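Local coordinates for protein PelD (Pseudomonas aeruginosa, PDB 4EU0) that binds the second messenger cyclic di-GMP as a membrane-associated effector involved in pellicle formation, at residues 42-47 and 121-126. Residues are numbered along the deposited sequence; the frame is centred on the assembly and turned at random.
Sequences RIAGLY and LAVEQM
Gly45 and Ala122 form a hydrogen-bonded antiparallel pair, Gly45 N giving to Ala122 O and Ala122 N to Gly45 O, both at 2.9 Å. Further along, the ladder is broken by bulges. Ile43 O accepts from two successive amides, Gln125 N at 3.0 Å and the more bent Glu124 N at 2.9 Å, while Gln125 O takes both Ile43 N and Arg42 N. Each carbonyl is thus gripped twice where segment 121-126 turns a corner at Glu124.

On the face shared by Ile43 and Gln125, beta-branched Ile43 suits an extended strand and splits its contacts: CG2, anti to the backbone N, meets Glu124 CG at 3.3 Å, and CD1 lies against Gln125 OE1. The Gln125 side chain lies alongside that of Arg42, pointing the same way, with NE2 against the aliphatic CB and CG. Glycine fits at 45 because a side chain there would run into the Tyr47 hydroxyl; the Tyr47 ring edge, at CE2, meets the small Ala122 CB at 3.6 Å. Tyr47 OH and Glu124 OE2 are buried here without a polar partner.

The other face carries the buried, wholly apolar Ala44, Leu46, Leu121 and Val123, as suits a face turned to a helix. Leu46 and Leu121 pack on helix 28-39 of the GAF domain, through Val31, Leu32 and Leu35, while strands 61-63 and 106-111 flank the pair in its antiparallel sheet, away from the cyclic di-GMP site.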
ATOM      1  N   ARG A  42      -8.956  20.405  11.896  1.00 31.50           N
ATOM      2  CA  ARG A  42      -9.474  21.756  11.712  1.00 33.72           C
ATOM      3  C   ARG A  42      -8.376  22.766  11.366  1.00 33.94           C
ATOM      4  O   ARG A  42      -8.578  23.631  10.506  1.00 35.33           O
ATOM      5  CB  ARG A  42     -10.293  22.204  12.929  1.00 35.27           C
ATOM      6  CG  ARG A  42     -11.155  23.452  12.699  1.00 39.63           C
ATOM      7  CD  ARG A  42     -12.143  23.255  11.541  1.00 43.02           C
ATOM      8  NE  ARG A  42     -13.169  24.295  11.491  1.00 46.82           N
ATOM      9  CZ  ARG A  42     -13.034  25.475  10.889  1.00 49.15           C
ATOM     10  NH1 ARG A  42     -11.907  25.800  10.268  1.00 48.96           N
ATOM     11  NH2 ARG A  42     -14.038  26.340  10.912  1.00 52.15           N
ATOM     12  N   ILE A  43      -7.230  22.669  12.041  1.00 32.64           N
ATOM     13  CA  ILE A  43      -6.062  23.482  11.689  1.00 32.61           C
ATOM     14  C   ILE A  43      -4.817  22.604  11.585  1.00 30.82           C
ATOM     15  O   ILE A  43      -4.440  21.923  12.545  1.00 29.88           O
ATOM     16  CB  ILE A  43      -5.801  24.668  12.670  1.00 34.14           C
ATOM     17  CG1 ILE A  43      -7.100  25.383  13.061  1.00 35.47           C
ATOM     18  CG2 ILE A  43      -4.841  25.674  12.031  1.00 35.13           C
ATOM     19  CD1 ILE A  43      -6.927  26.443  14.155  1.00 37.68           C
ATOM     20  N   ALA A  44      -4.185  22.630  10.411  1.00 30.27           N
ATOM     21  CA  ALA A  44      -3.038  21.770  10.124  1.00 28.38           C
ATOM     22  C   ALA A  44      -2.196  22.311   8.967  1.00 28.65           C
ATOM     23  O   ALA A  44      -2.607  23.243   8.268  1.00 29.67           O
ATOM     24  CB  ALA A  44      -3.507  20.342   9.816  1.00 26.57           C
ATOM     25  N   GLY A  45      -1.023  21.711   8.777  1.00 27.47           N
ATOM     26  CA  GLY A  45      -0.127  22.069   7.680  1.00 27.64           C
ATOM     27  C   GLY A  45       0.653  20.867   7.186  1.00 26.12           C
ATOM     28  O   GLY A  45       0.920  19.929   7.948  1.00 24.21           O
ATOM     29  N   LEU A  46       1.009  20.895   5.904  1.00 26.46           N
ATOM     30  CA  LEU A  46       1.817  19.842   5.294  1.00 25.93           C
ATOM     31  C   LEU A  46       3.153  20.411   4.830  1.00 27.29           C
ATOM     32  O   LEU A  46       3.190  21.411   4.112  1.00 29.18           O
ATOM     33  CB  LEU A  46       1.077  19.220   4.112  1.00 25.15           C
ATOM     34  CG  LEU A  46       1.700  17.974   3.472  1.00 23.84           C
ATOM     35  CD1 LEU A  46       1.657  16.758   4.403  1.00 23.88           C
ATOM     36  CD2 LEU A  46       0.991  17.665   2.170  1.00 24.73           C
ATOM     37  N   TYR A  47       4.242  19.766   5.242  1.00 27.48           N
ATOM     38  CA  TYR A  47       5.600  20.274   4.994  1.00 28.83           C
ATOM     39  C   TYR A  47       6.500  19.216   4.368  1.00 28.84           C
ATOM     40  O   TYR A  47       6.365  18.036   4.664  1.00 27.29           O
ATOM     41  CB  TYR A  47       6.225  20.755   6.305  1.00 29.43           C
ATOM     42  CG  TYR A  47       5.332  21.699   7.075  1.00 29.82           C
ATOM     43  CD1 TYR A  47       5.393  23.067   6.859  1.00 31.26           C
ATOM     44  CD2 TYR A  47       4.397  21.215   7.997  1.00 28.84           C
ATOM     45  CE1 TYR A  47       4.573  23.939   7.551  1.00 31.98           C
ATOM     46  CE2 TYR A  47       3.564  22.079   8.688  1.00 28.62           C
ATOM     47  CZ  TYR A  47       3.662  23.439   8.462  1.00 31.01           C
ATOM     48  OH  TYR A  47       2.851  24.311   9.146  1.00 30.88           O
ATOM     49  N   LEU A 121       3.001  15.980   8.453  1.00 21.12           N
ATOM     50  CA  LEU A 121       1.716  16.598   8.782  1.00 21.44           C
ATOM     51  C   LEU A 121       1.810  17.154  10.201  1.00 21.93           C
ATOM     52  O   LEU A 121       2.043  16.395  11.140  1.00 22.13           O
ATOM     53  CB  LEU A 121       0.567  15.577   8.700  1.00 19.76           C
ATOM     54  CG  LEU A 121      -0.813  16.020   9.214  1.00 20.36           C
ATOM     55  CD1 LEU A 121      -1.457  17.012   8.267  1.00 21.47           C
ATOM     56  CD2 LEU A 121      -1.738  14.828   9.442  1.00 18.53           C
ATOM     57  N   ALA A 122       1.649  18.471  10.344  1.00 23.43           N
ATOM     58  CA  ALA A 122       1.659  19.128  11.650  1.00 24.16           C
ATOM     59  C   ALA A 122       0.259  19.621  11.969  1.00 24.75           C
ATOM     60  O   ALA A 122      -0.295  20.447  11.245  1.00 25.65           O
ATOM     61  CB  ALA A 122       2.650  20.294  11.664  1.00 25.30           C
ATOM     62  N   VAL A 123      -0.324  19.091  13.038  1.00 24.72           N
ATOM     63  CA  VAL A 123      -1.698  19.438  13.400  1.00 25.37           C
ATOM     64  C   VAL A 123      -1.718  20.356  14.614  1.00 26.88           C
ATOM     65  O   VAL A 123      -1.241  19.984  15.686  1.00 26.80           O
ATOM     66  CB  VAL A 123      -2.555  18.186  13.675  1.00 24.46           C
ATOM     67  CG1 VAL A 123      -3.976  18.597  14.056  1.00 24.99           C
ATOM     68  CG2 VAL A 123      -2.570  17.257  12.457  1.00 23.88           C
ATOM     69  N   GLU A 124      -2.266  21.555  14.427  1.00 28.38           N
ATOM     70  CA  GLU A 124      -2.422  22.513  15.512  1.00 30.12           C
ATOM     71  C   GLU A 124      -3.749  22.339  16.246  1.00 30.39           C
ATOM     72  O   GLU A 124      -3.818  22.544  17.456  1.00 31.13           O
ATOM     73  CB  GLU A 124      -2.239  23.963  15.039  1.00 31.90           C
ATOM     74  CG  GLU A 124      -2.280  24.190  13.534  1.00 33.35           C
ATOM     75  CD  GLU A 124      -0.904  24.154  12.865  1.00 35.38           C
ATOM     76  OE1 GLU A 124       0.106  23.911  13.567  1.00 37.88           O
ATOM     77  OE2 GLU A 124      -0.836  24.385  11.630  1.00 30.79           O
ATOM     78  N   GLN A 125      -4.790  21.949  15.513  1.00 30.11           N
ATOM     79  CA  GLN A 125      -6.114  21.773  16.106  1.00 30.79           C
ATOM     80  C   GLN A 125      -6.921  20.648  15.459  1.00 29.47           C
ATOM     81  O   GLN A 125      -7.135  20.619  14.246  1.00 29.21           O
ATOM     82  CB  GLN A 125      -6.904  23.087  16.054  1.00 32.74           C
ATOM     83  CG  GLN A 125      -8.233  23.062  16.822  1.00 35.31           C
ATOM     84  CD  GLN A 125      -9.110  24.255  16.507  1.00 38.66           C
ATOM     85  OE1 GLN A 125      -8.721  25.403  16.725  1.00 41.44           O
ATOM     86  NE2 GLN A 125     -10.315  23.988  16.009  1.00 40.51           N
ATOM     87  N   MET A 126      -7.368  19.723  16.299  1.00 29.05           N
ATOM     88  CA  MET A 126      -8.371  18.732  15.931  1.00 28.28           C
ATOM     89  C   MET A 126      -9.298  18.603  17.133  1.00 29.28           C
ATOM     90  O   MET A 126      -8.863  18.838  18.261  1.00 29.42           O
ATOM     91  CB  MET A 126      -7.721  17.384  15.600  1.00 26.68           C
ATOM     92  CG  MET A 126      -6.694  16.940  16.625  1.00 27.21           C
ATOM     93  SD  MET A 126      -5.852  15.415  16.176  1.00 25.50           S
ATOM     94  CE  MET A 126      -4.859  15.833  14.768  1.00 28.92           C
TER